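PDB 3TQK: phospho-2-dehydro-3-deoxyheptonate aldolase from Francisella tularensis, which probably catalyses the condensation of phosphoenolpyruvate with D-erythrose 4-phosphate to give DAHP, the first step of chorismate biosynthesis. Local coordinates for residues A[94-99]-A[319-324]; A[89-94]-A[156-161]; A[106-111]-A[116-121]; A[139-142]-A[146-149]; A[267-270]-A[275-278]. All blocks are in the same frame, centred on the assembly; numbering follows the deposited sequence.

Contact 1: residues A[94-99]-A[319-324]; sequences KPRTTI and SVTDKC. With MN (manganese (II) ion), chain B.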
# COMPACT_ATOMS: atom_id res chain seq x y z
N LYS A 94 13.79 -2.47 -4.55
CA LYS A 94 14.31 -1.31 -3.84
C LYS A 94 13.26 -0.19 -3.85
O LYS A 94 12.83 0.25 -4.92
CB LYS A 94 15.60 -0.83 -4.51
CG LYS A 94 16.20 0.46 -3.92
CD LYS A 94 16.55 0.32 -2.44
CE LYS A 94 17.16 1.61 -1.91
NZ LYS A 94 16.14 2.66 -1.78
N PRO A 95 12.83 0.26 -2.66
CA PRO A 95 11.97 1.45 -2.58
C PRO A 95 12.62 2.70 -3.16
O PRO A 95 13.81 2.95 -2.93
CB PRO A 95 11.73 1.63 -1.08
CG PRO A 95 12.51 0.51 -0.37
CD PRO A 95 12.87 -0.50 -1.39
N ARG A 96 11.82 3.49 -3.90
CA ARG A 96 12.26 4.76 -4.49
C ARG A 96 11.25 5.87 -4.18
O ARG A 96 10.04 5.66 -4.30
CB ARG A 96 12.39 4.64 -6.01
CG ARG A 96 13.32 3.53 -6.50
CD ARG A 96 14.80 3.84 -6.21
NE ARG A 96 15.68 2.74 -6.63
CZ ARG A 96 17.00 2.71 -6.48
NH1 ARG A 96 17.65 3.72 -5.91
NH2 ARG A 96 17.69 1.65 -6.91
N THR A 97 11.75 7.05 -3.79
CA THR A 97 10.91 8.20 -3.47
C THR A 97 9.95 8.54 -4.62
O THR A 97 8.77 8.80 -4.39
CB THR A 97 11.78 9.44 -3.15
OG1 THR A 97 12.69 9.12 -2.09
CG2 THR A 97 10.93 10.64 -2.74
N THR A 98 10.48 8.55 -5.85
CA THR A 98 9.65 8.69 -7.05
C THR A 98 10.01 7.62 -8.09
O THR A 98 9.25 6.67 -8.29
CB THR A 98 9.73 10.13 -7.66
OG1 THR A 98 11.08 10.44 -8.03
CG2 THR A 98 9.23 11.17 -6.66
N ILE A 99 11.17 7.76 -8.73
CA ILE A 99 11.59 6.82 -9.77
C ILE A 99 12.98 6.22 -9.52
O ILE A 99 13.67 6.60 -8.57
CB ILE A 99 11.52 7.47 -11.18
CG1 ILE A 99 12.42 8.71 -11.26
CG2 ILE A 99 10.06 7.80 -11.51
CD1 ILE A 99 12.83 9.07 -12.68
N SER A 319 27.09 -3.56 -3.18
CA SER A 319 25.70 -3.15 -3.32
C SER A 319 25.52 -2.09 -4.39
O SER A 319 26.32 -1.16 -4.51
CB SER A 319 25.13 -2.61 -2.01
OG SER A 319 23.77 -2.25 -2.16
N VAL A 320 24.46 -2.26 -5.17
CA VAL A 320 24.05 -1.31 -6.18
C VAL A 320 22.93 -0.40 -5.65
O VAL A 320 22.51 0.54 -6.33
CB VAL A 320 23.59 -2.09 -7.44
CG1 VAL A 320 22.10 -1.92 -7.70
CG2 VAL A 320 24.46 -1.75 -8.63
N THR A 321 22.45 -0.69 -4.44
CA THR A 321 21.45 0.13 -3.75
C THR A 321 22.05 0.66 -2.43
O THR A 321 23.03 1.40 -2.46
CB THR A 321 20.10 -0.65 -3.54
OG1 THR A 321 20.35 -1.91 -2.89
CG2 THR A 321 19.42 -0.90 -4.86
N ASP A 322 21.49 0.28 -1.28
CA ASP A 322 21.95 0.84 0.01
C ASP A 322 23.33 0.31 0.39
O ASP A 322 23.76 -0.76 -0.06
CB ASP A 322 20.95 0.57 1.15
CG ASP A 322 19.59 1.29 0.97
OD1 ASP A 322 19.54 2.40 0.37
OD2 ASP A 322 18.58 0.75 1.46
N LYS A 323 24.03 1.09 1.21
CA LYS A 323 25.36 0.72 1.68
C LYS A 323 25.28 -0.48 2.63
O LYS A 323 24.45 -0.50 3.55
CB LYS A 323 26.04 1.92 2.35
CG LYS A 323 26.40 3.04 1.36
CD LYS A 323 26.83 4.36 2.04
CE LYS A 323 27.26 5.39 0.99
NZ LYS A 323 27.26 6.79 1.50
N CYS A 324 26.12 -1.48 2.39
CA CYS A 324 26.18 -2.68 3.21
C CYS A 324 27.55 -2.79 3.87
O CYS A 324 28.56 -2.30 3.33
CB CYS A 324 25.96 -3.91 2.33
SG CYS A 324 24.35 -3.99 1.50
MN MN B . 18.05 -1.46 1.98
O HOH W 1 15.92 1.64 0.92
O HOH W 2 20.32 1.37 -8.05

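Contact 2: residues A[89-94]-A[156-161]; sequences RVYFEK and WGAIGA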
# COMPACT_ATOMS: atom_id res chain seq x y z
N ARG A 89 19.01 -12.78 3.73
CA ARG A 89 18.20 -11.73 3.14
C ARG A 89 18.31 -11.81 1.62
O ARG A 89 19.39 -11.65 1.05
CB ARG A 89 18.72 -10.39 3.67
CG ARG A 89 17.96 -9.17 3.28
CD ARG A 89 18.79 -7.92 3.59
NE ARG A 89 18.24 -6.82 2.82
CZ ARG A 89 17.25 -6.03 3.22
NH1 ARG A 89 16.72 -6.16 4.42
NH2 ARG A 89 16.80 -5.08 2.40
N VAL A 90 17.18 -12.09 0.97
CA VAL A 90 17.15 -12.20 -0.48
C VAL A 90 16.06 -11.28 -1.02
O VAL A 90 14.94 -11.74 -1.31
CB VAL A 90 16.91 -13.67 -0.93
CG1 VAL A 90 17.29 -13.85 -2.39
CG2 VAL A 90 17.70 -14.65 -0.06
N TYR A 91 16.38 -9.99 -1.13
CA TYR A 91 15.39 -8.97 -1.50
C TYR A 91 15.44 -8.64 -2.98
O TYR A 91 16.51 -8.50 -3.55
CB TYR A 91 15.58 -7.71 -0.67
CG TYR A 91 14.88 -7.78 0.67
CD1 TYR A 91 15.04 -8.88 1.51
CD2 TYR A 91 14.05 -6.76 1.11
CE1 TYR A 91 14.41 -8.96 2.73
CE2 TYR A 91 13.41 -6.82 2.35
CZ TYR A 91 13.60 -7.93 3.15
OH TYR A 91 12.98 -8.02 4.39
N PHE A 92 14.27 -8.49 -3.59
CA PHE A 92 14.21 -8.32 -5.04
C PHE A 92 13.61 -6.98 -5.47
O PHE A 92 13.23 -6.81 -6.63
CB PHE A 92 13.41 -9.47 -5.66
CG PHE A 92 14.05 -10.81 -5.49
CD1 PHE A 92 15.30 -11.07 -6.04
CD2 PHE A 92 13.42 -11.82 -4.77
CE1 PHE A 92 15.90 -12.31 -5.89
CE2 PHE A 92 14.02 -13.06 -4.63
CZ PHE A 92 15.26 -13.30 -5.18
N GLU A 93 13.57 -6.02 -4.55
CA GLU A 93 12.95 -4.73 -4.83
C GLU A 93 13.58 -3.63 -3.96
O GLU A 93 13.88 -3.85 -2.78
CB GLU A 93 11.43 -4.82 -4.61
CG GLU A 93 10.58 -3.73 -5.27
CD GLU A 93 10.04 -2.67 -4.29
OE1 GLU A 93 10.63 -2.48 -3.20
OE2 GLU A 93 9.02 -2.03 -4.62
N LYS A 94 13.79 -2.47 -4.55
CA LYS A 94 14.31 -1.31 -3.84
C LYS A 94 13.26 -0.19 -3.85
O LYS A 94 12.83 0.25 -4.92
CB LYS A 94 15.60 -0.83 -4.51
CG LYS A 94 16.20 0.46 -3.92
CD LYS A 94 16.55 0.32 -2.44
CE LYS A 94 17.16 1.61 -1.91
NZ LYS A 94 16.14 2.66 -1.78
N TRP A 156 10.80 -16.52 6.33
CA TRP A 156 10.40 -15.31 7.02
C TRP A 156 10.27 -14.20 5.99
O TRP A 156 11.14 -14.05 5.15
CB TRP A 156 11.47 -14.90 8.02
CG TRP A 156 11.21 -13.63 8.74
CD1 TRP A 156 10.58 -13.49 9.94
CD2 TRP A 156 11.58 -12.32 8.32
NE1 TRP A 156 10.53 -12.17 10.29
CE2 TRP A 156 11.15 -11.43 9.31
CE3 TRP A 156 12.23 -11.80 7.20
CZ2 TRP A 156 11.34 -10.06 9.22
CZ3 TRP A 156 12.43 -10.45 7.11
CH2 TRP A 156 11.98 -9.59 8.12
N GLY A 157 9.20 -13.43 6.07
CA GLY A 157 8.99 -12.34 5.12
C GLY A 157 8.70 -11.03 5.80
O GLY A 157 8.42 -11.00 6.98
N ALA A 158 8.74 -9.94 5.03
CA ALA A 158 8.49 -8.62 5.57
C ALA A 158 7.47 -7.85 4.76
O ALA A 158 7.39 -8.00 3.54
CB ALA A 158 9.79 -7.82 5.62
N ILE A 159 6.69 -7.02 5.47
CA ILE A 159 5.91 -5.96 4.86
C ILE A 159 6.67 -4.68 5.12
O ILE A 159 7.01 -4.38 6.27
CB ILE A 159 4.50 -5.88 5.45
CG1 ILE A 159 3.77 -7.22 5.28
CG2 ILE A 159 3.69 -4.75 4.79
CD1 ILE A 159 3.67 -7.69 3.83
N GLY A 160 6.96 -3.92 4.07
CA GLY A 160 7.81 -2.74 4.17
C GLY A 160 7.14 -1.56 4.85
O GLY A 160 5.92 -1.56 5.04
N ALA A 161 7.94 -0.57 5.21
CA ALA A 161 7.45 0.63 5.89
C ALA A 161 6.38 1.36 5.07
O ALA A 161 5.47 1.97 5.63
CB ALA A 161 8.61 1.58 6.19

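Contact 3: residues A[106-111]-A[116-121]; sequences NDPDLD and INKGLR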
# COMPACT_ATOMS: atom_id res chain seq x y z
N ASN A 106 11.84 -6.60 -11.42
CA ASN A 106 11.31 -5.64 -12.39
C ASN A 106 12.22 -5.50 -13.61
O ASN A 106 11.74 -5.31 -14.72
CB ASN A 106 11.09 -4.27 -11.74
CG ASN A 106 10.31 -3.30 -12.63
OD1 ASN A 106 9.11 -3.46 -12.83
ND2 ASN A 106 10.99 -2.28 -13.16
N ASP A 107 13.53 -5.59 -13.39
CA ASP A 107 14.48 -5.32 -14.45
C ASP A 107 15.81 -6.03 -14.15
O ASP A 107 16.79 -5.36 -13.81
CB ASP A 107 14.64 -3.81 -14.57
CG ASP A 107 15.53 -3.39 -15.72
OD1 ASP A 107 15.58 -4.07 -16.77
OD2 ASP A 107 16.15 -2.33 -15.57
N PRO A 108 15.84 -7.38 -14.28
CA PRO A 108 17.01 -8.19 -13.91
C PRO A 108 18.28 -7.84 -14.67
O PRO A 108 19.36 -7.91 -14.10
CB PRO A 108 16.57 -9.62 -14.26
CG PRO A 108 15.51 -9.46 -15.25
CD PRO A 108 14.77 -8.23 -14.84
N ASP A 109 18.14 -7.46 -15.94
CA ASP A 109 19.29 -7.14 -16.78
C ASP A 109 19.80 -5.71 -16.59
O ASP A 109 20.74 -5.29 -17.26
CB ASP A 109 18.95 -7.43 -18.24
CG ASP A 109 18.88 -8.92 -18.54
OD1 ASP A 109 19.49 -9.71 -17.80
OD2 ASP A 109 18.20 -9.32 -19.50
N LEU A 110 19.17 -4.96 -15.68
CA LEU A 110 19.65 -3.64 -15.24
C LEU A 110 19.78 -2.63 -16.37
O LEU A 110 20.66 -1.77 -16.33
CB LEU A 110 21.01 -3.78 -14.52
CG LEU A 110 21.20 -4.92 -13.51
CD1 LEU A 110 22.59 -4.77 -12.89
CD2 LEU A 110 20.11 -4.95 -12.46
N ASP A 111 18.89 -2.72 -17.36
CA ASP A 111 19.03 -1.93 -18.59
C ASP A 111 17.70 -1.38 -19.14
O ASP A 111 17.59 -1.04 -20.32
CB ASP A 111 19.76 -2.76 -19.66
CG ASP A 111 19.01 -4.03 -20.05
OD1 ASP A 111 17.93 -4.32 -19.49
OD2 ASP A 111 19.50 -4.74 -20.95
N ILE A 116 10.40 -8.96 -16.77
CA ILE A 116 9.88 -9.40 -15.50
C ILE A 116 9.79 -10.91 -15.45
O ILE A 116 10.07 -11.49 -14.42
CB ILE A 116 8.52 -8.73 -15.15
CG1 ILE A 116 8.69 -7.21 -15.07
CG2 ILE A 116 7.99 -9.26 -13.81
CD1 ILE A 116 7.39 -6.42 -15.01
N ASN A 117 9.45 -11.56 -16.56
CA ASN A 117 9.39 -13.03 -16.56
C ASN A 117 10.75 -13.62 -16.21
O ASN A 117 10.85 -14.53 -15.38
CB ASN A 117 8.88 -13.55 -17.90
CG ASN A 117 7.42 -13.28 -18.12
OD1 ASN A 117 6.57 -13.87 -17.46
ND2 ASN A 117 7.11 -12.38 -19.05
N LYS A 118 11.81 -13.08 -16.82
CA LYS A 118 13.17 -13.51 -16.53
C LYS A 118 13.51 -13.27 -15.06
O LYS A 118 14.06 -14.14 -14.38
CB LYS A 118 14.17 -12.77 -17.42
CG LYS A 118 15.60 -13.26 -17.30
CD LYS A 118 16.46 -12.69 -18.41
CE LYS A 118 17.93 -12.74 -18.05
NZ LYS A 118 18.79 -12.26 -19.15
N GLY A 119 13.15 -12.09 -14.57
CA GLY A 119 13.34 -11.73 -13.18
C GLY A 119 12.73 -12.74 -12.25
O GLY A 119 13.39 -13.23 -11.32
N LEU A 120 11.46 -13.07 -12.48
CA LEU A 120 10.75 -13.98 -11.61
C LEU A 120 11.39 -15.35 -11.66
O LEU A 120 11.53 -16.00 -10.64
CB LEU A 120 9.26 -14.08 -11.97
CG LEU A 120 8.41 -12.89 -11.53
CD1 LEU A 120 7.06 -12.85 -12.28
CD2 LEU A 120 8.22 -12.95 -10.03
N ARG A 121 11.80 -15.76 -12.85
CA ARG A 121 12.42 -17.05 -13.05
C ARG A 121 13.74 -17.17 -12.32
O ARG A 121 13.98 -18.15 -11.62
CB ARG A 121 12.63 -17.31 -14.54
CG ARG A 121 13.15 -18.70 -14.86
CD ARG A 121 13.32 -18.85 -16.36
NE ARG A 121 12.04 -18.92 -17.05
CZ ARG A 121 11.28 -20.01 -17.13
NH1 ARG A 121 11.65 -21.16 -16.56
NH2 ARG A 121 10.12 -19.96 -17.77

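Contact 4: residues A[139-142]-A[146-149]; sequences TEFL and TPQY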
# COMPACT_ATOMS: atom_id res chain seq x y z
N THR A 139 12.49 -12.49 2.35
CA THR A 139 12.25 -11.52 1.27
C THR A 139 11.12 -10.60 1.66
O THR A 139 10.42 -10.85 2.63
CB THR A 139 11.94 -12.22 -0.05
OG1 THR A 139 12.22 -11.33 -1.14
CG2 THR A 139 10.49 -12.67 -0.09
N GLU A 140 10.94 -9.51 0.92
CA GLU A 140 9.76 -8.66 1.13
C GLU A 140 8.64 -9.11 0.23
O GLU A 140 8.83 -9.32 -0.97
CB GLU A 140 10.05 -7.18 0.90
CG GLU A 140 8.87 -6.30 1.34
CD GLU A 140 9.08 -4.83 1.08
OE1 GLU A 140 10.24 -4.37 1.06
OE2 GLU A 140 8.05 -4.11 0.92
N PHE A 141 7.46 -9.28 0.82
CA PHE A 141 6.27 -9.61 0.08
C PHE A 141 5.64 -8.29 -0.39
O PHE A 141 5.16 -7.49 0.42
CB PHE A 141 5.32 -10.44 0.94
CG PHE A 141 5.82 -11.85 1.21
CD1 PHE A 141 5.93 -12.76 0.18
CD2 PHE A 141 6.18 -12.24 2.49
CE1 PHE A 141 6.38 -14.06 0.42
CE2 PHE A 141 6.62 -13.54 2.72
CZ PHE A 141 6.72 -14.44 1.69
N LEU A 142 5.64 -8.08 -1.70
CA LEU A 142 5.40 -6.77 -2.32
C LEU A 142 3.97 -6.54 -2.84
O LEU A 142 3.48 -5.40 -2.82
CB LEU A 142 6.34 -6.63 -3.52
CG LEU A 142 7.85 -6.72 -3.27
CD1 LEU A 142 8.63 -7.09 -4.53
CD2 LEU A 142 8.31 -5.39 -2.68
N THR A 146 3.49 -11.63 -7.23
CA THR A 146 4.83 -12.22 -7.13
C THR A 146 4.96 -13.35 -6.11
O THR A 146 5.67 -14.32 -6.37
CB THR A 146 5.94 -11.15 -6.86
OG1 THR A 146 5.66 -10.44 -5.64
CG2 THR A 146 6.02 -10.14 -8.02
N PRO A 147 4.25 -13.28 -4.97
CA PRO A 147 4.46 -14.33 -3.98
C PRO A 147 4.18 -15.76 -4.41
O PRO A 147 4.81 -16.68 -3.91
CB PRO A 147 3.50 -13.94 -2.86
CG PRO A 147 3.36 -12.47 -2.99
CD PRO A 147 3.34 -12.24 -4.46
N GLN A 148 3.24 -15.95 -5.34
CA GLN A 148 2.93 -17.29 -5.83
C GLN A 148 4.12 -17.95 -6.51
O GLN A 148 4.19 -19.17 -6.59
CB GLN A 148 1.75 -17.23 -6.82
CG GLN A 148 0.41 -16.89 -6.16
CD GLN A 148 -0.18 -18.04 -5.32
OE1 GLN A 148 0.49 -19.04 -5.02
NE2 GLN A 148 -1.45 -17.89 -4.95
N TYR A 149 5.08 -17.14 -6.96
CA TYR A 149 6.26 -17.65 -7.61
C TYR A 149 7.32 -18.23 -6.68
O TYR A 149 8.20 -18.95 -7.14
CB TYR A 149 6.89 -16.56 -8.50
CG TYR A 149 6.02 -16.22 -9.68
CD1 TYR A 149 4.93 -15.37 -9.53
CD2 TYR A 149 6.27 -16.75 -10.93
CE1 TYR A 149 4.11 -15.07 -10.60
CE2 TYR A 149 5.46 -16.45 -12.02
CZ TYR A 149 4.38 -15.61 -11.85
OH TYR A 149 3.58 -15.30 -12.91
O HOH W 3 6.76 -10.70 -3.23

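Contact 5: residues A[267-270]-A[275-278]; sequences GNSQ and KQIS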
# COMPACT_ATOMS: atom_id res chain seq x y z
N GLY A 267 16.68 3.47 8.55
CA GLY A 267 16.46 4.62 9.43
C GLY A 267 17.24 4.60 10.74
O GLY A 267 17.52 5.66 11.31
N ASN A 268 17.59 3.41 11.23
CA ASN A 268 18.29 3.32 12.52
C ASN A 268 19.79 3.63 12.41
O ASN A 268 20.37 4.25 13.31
CB ASN A 268 18.05 1.96 13.19
CG ASN A 268 16.75 1.91 13.96
OD1 ASN A 268 16.12 0.86 14.08
ND2 ASN A 268 16.35 3.04 14.50
N SER A 269 20.41 3.20 11.32
CA SER A 269 21.80 3.58 11.03
C SER A 269 21.85 4.92 10.32
O SER A 269 22.93 5.48 10.10
CB SER A 269 22.50 2.50 10.19
OG SER A 269 22.07 2.51 8.84
N GLN A 270 20.67 5.44 9.97
CA GLN A 270 20.51 6.65 9.15
C GLN A 270 21.24 6.50 7.81
O GLN A 270 21.86 7.44 7.31
CB GLN A 270 20.96 7.90 9.94
CG GLN A 270 20.06 8.20 11.14
CD GLN A 270 20.66 9.20 12.12
OE1 GLN A 270 21.77 9.00 12.64
NE2 GLN A 270 19.92 10.27 12.39
N LYS A 275 27.52 2.55 10.89
CA LYS A 275 26.80 2.76 12.14
C LYS A 275 26.04 1.51 12.57
O LYS A 275 25.60 1.43 13.72
CB LYS A 275 25.81 3.93 12.03
CG LYS A 275 26.44 5.31 11.92
CD LYS A 275 26.91 5.84 13.28
CE LYS A 275 25.90 6.80 13.94
NZ LYS A 275 26.55 7.71 14.95
N GLN A 276 25.87 0.54 11.66
CA GLN A 276 25.09 -0.68 11.97
C GLN A 276 25.63 -1.37 13.21
O GLN A 276 24.86 -1.75 14.10
CB GLN A 276 25.10 -1.67 10.79
CG GLN A 276 24.22 -1.25 9.61
CD GLN A 276 24.08 -2.34 8.55
OE1 GLN A 276 23.40 -3.34 8.76
NE2 GLN A 276 24.73 -2.14 7.40
N ILE A 277 26.95 -1.48 13.27
CA ILE A 277 27.64 -2.15 14.37
C ILE A 277 27.46 -1.43 15.70
O ILE A 277 27.52 -2.07 16.75
CB ILE A 277 29.16 -2.35 14.06
CG1 ILE A 277 29.73 -3.49 14.91
CG2 ILE A 277 29.96 -1.05 14.27
CD1 ILE A 277 31.14 -3.93 14.51
N SER A 278 27.23 -0.12 15.68
CA SER A 278 27.07 0.60 16.94
C SER A 278 25.61 0.54 17.41
O SER A 278 25.35 0.46 18.60
CB SER A 278 27.58 2.05 16.84
OG SER A 278 26.65 2.89 16.18

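Contact 1: residues A[94-99]-A[319-324]
D322 OD2 is gripped by manganese at 2.3 Å and by a water that donates to it at 2.9 Å. The same water accepts from K94 NZ, so lysine and aspartate meet through solvent, while K94 NZ and D322 OD1 stay 4.0 Å apart, too far for a salt bridge. What touches directly is the carbon next to the amine: K94 CE lies 3.4 Å from D322 OD1, the two side chains crossing at about a right angle. The lysine nitrogen is turned back on its own loop by bends at chi2 (59°) and chi4 (72°), and gives a hydrogen bond to P95 O at 2.6 Å in the carbonyl plane. T321 packs along the lysine chain. Its methyl CG2 lies 3.6 Å from K94 CG as the two side chains run past each other in opposite directions, and R96, crossing T321 at about a right angle, brings NH2 to the same methyl. A second water links R96 NH2 to V320 O, while R96 NE bonds W101 O. T321 OG1 is hydrogen-bonded with S59 OG. S319 OG accepts from T321 N, an ST turn, and donates to D322 O. With C58, H266 and E299, D322 binds the manganese at the mouth of the TIM barrel, a site characteristic of class-I DAHP synthases.

Contact 2: residues A[89-94]-A[156-161]
Inside the mouth of the eight-stranded TIM barrel, Y91, just past the end of strand 84-89, meets W156 and A158 of strand 156-159. These strands are second and fourth in the barrel, separated by strand 137-140, so the tyrosine spans a neighbour to reach them. Its hydroxyl makes the whole contact. Y91 OH stands 3.4 Å from A158 CB and 3.7 Å from W156 CZ3, and it approaches the indole at the edge, near the ring plane, rather than over a face. The A158 methyl points toward the tyrosine, whereas the W156 side chain runs obliquely to it, with CG anti to the backbone N (chi1 177°), which brings the CZ3 edge of its six-membered ring to the hydroxyl. The far end of the indole is held elsewhere: W156 NE1 bonds H227 NE2, and the two rings lie at about 25° to each other. M297 of strand 293-299 touches both Y91 and W156. The Y91 side chain lies about 7 Å from manganese, nearest atoms, and an acetate ion sits about 4 Å from it, consistent with a place in the wall beside the metal pocket. Over one face of the Y91 ring lies R89, whose NE and NH2 are tied to P57 O and C58 O, the backbone around a metal ligand. R89 CZ sits over the centre of that face, 3.7 Å above the ring plane.

Contact 3: residues A[106-111]-A[116-121]
P108 packs on G119 where the loop between strand 84-89 of the TIM barrel and helix 116-132 folds back onto the start of that helix. The loop makes a type I beta turn from D107 to L110, closed by L110 N to D107 O, and this places both P108 and D109 against the first helical turns; D107 OD2 and OD1 accept from N112 N and Y114 N. Packing comes from the proline ring: P108 CG lies 3.6 Å from G119 N and P108 CB 4.0 Å from G119 CA, so the ring rests directly on the helix backbone at a residue with no side chain. K118 CB adds a looser touch to the same ring. At the other end of the contact, I116 CG1 lies 3.6 Å from N106 O, and I217 of the second subunit packs on the same isoleucine. The charged interaction is the D109-K118 salt bridge. K118 leaves the helix with CG anti to its main-chain nitrogen (chi1 -173°) and runs extended to D109, crossing it at about a right angle. K118 NZ is forked, 3.0 Å from both D109 OD1 and D109 OD2, each oxygen accepting through its syn lone pair.

Contact 4: residues A[139-142]-A[146-149]
F141 CD1 meets P147 CB and P147 CG, each at 4.1 Å, obliquely to the aromatic ring. The phenylalanine leaves the backbone with CG anti to its carbonyl carbon (chi1 -70°), which brings CD1 to the proline; the two side chains slant across each other, and on the proline CB and CG do the touching. Beside this apolar pair, the hydroxyl of T146, rotated to chi1 58°, faces the 139-142 backbone. It receives a hydrogen bond from a water at 2.7 Å, and that water accepts from L142 N at 3.2 Å, so a solvent molecule carries the polar link between the segments. T146 OG1 is hydrogen-bonded with D143 OD1 as well as taking the water's proton. L142 CB lies 4.4 Å from the same T146 OG1, a loose touch. Residues 146-149 have helical backbone angles. The contact closes the turn after barrel strand 137-140; F141, just beyond it, is backbone-bonded to A158 of strand 156-159. L120 of helix 116-132 packs on T146 and Y149, helix 16-22 touches Q148 and Y149, and L207 of the second subunit reaches T146.

Contact 5: residues A[267-270]-A[275-278]
S269 and K275 point their CB atoms at each other's segment, and the two atoms lie 4.0 Å apart. The lysine then turns off: bends at chi2 (-79°) and chi3 (-98°) carry its amine away, so that only the first part of the chain bears on the serine. K275 CB also rests 3.8 Å from S269 O, and K275 CG lies 4.0 Å from that carbonyl oxygen, so the aliphatic stem of the lysine covers the end of the first helix. Q276 CG touches S269 CB at 4.2 Å. This is the short helix 266-269 that follows barrel strand 260-263 and is joined by a tight loop to helix 276-289, a helix of the TIM barrel's outer layer. Q270 ends the first helix by taking a positive phi (57°), which turns the chain into that loop, and S269 OG is weakly bonded to D272 O within it. From CG the Q276 chain runs on, extended, to place OE1 on the backbone N of E299, a manganese ligand. S265 and V325 touch Q276 as well, and helix 327-344 lines I277. Within 275-278, S278 N bonds K275 O at 3.0 Å.

Contacts 2, 4 and 5 are buried, while 1 and 3 are partly so. Contact 2 lies nearest the centre of the chain, about 4 Å from it; it shares with contact 4 the neighbouring strands 137-140 and 156-159, where F141 N bonds A158 O and V90 O meets T139 OG1. Contact 1 joins contact 2 through K94 and reaches the manganese site, trading the ring packing of the interior for water bridges and a metal bond. Contact 5, on the opposite side of the centre from contact 4, approaches contact 1 through Q276 and K323 and is mostly aliphatic. Contact 3 sits farthest out, holds a salt bridge, and meets contact 4 through L120.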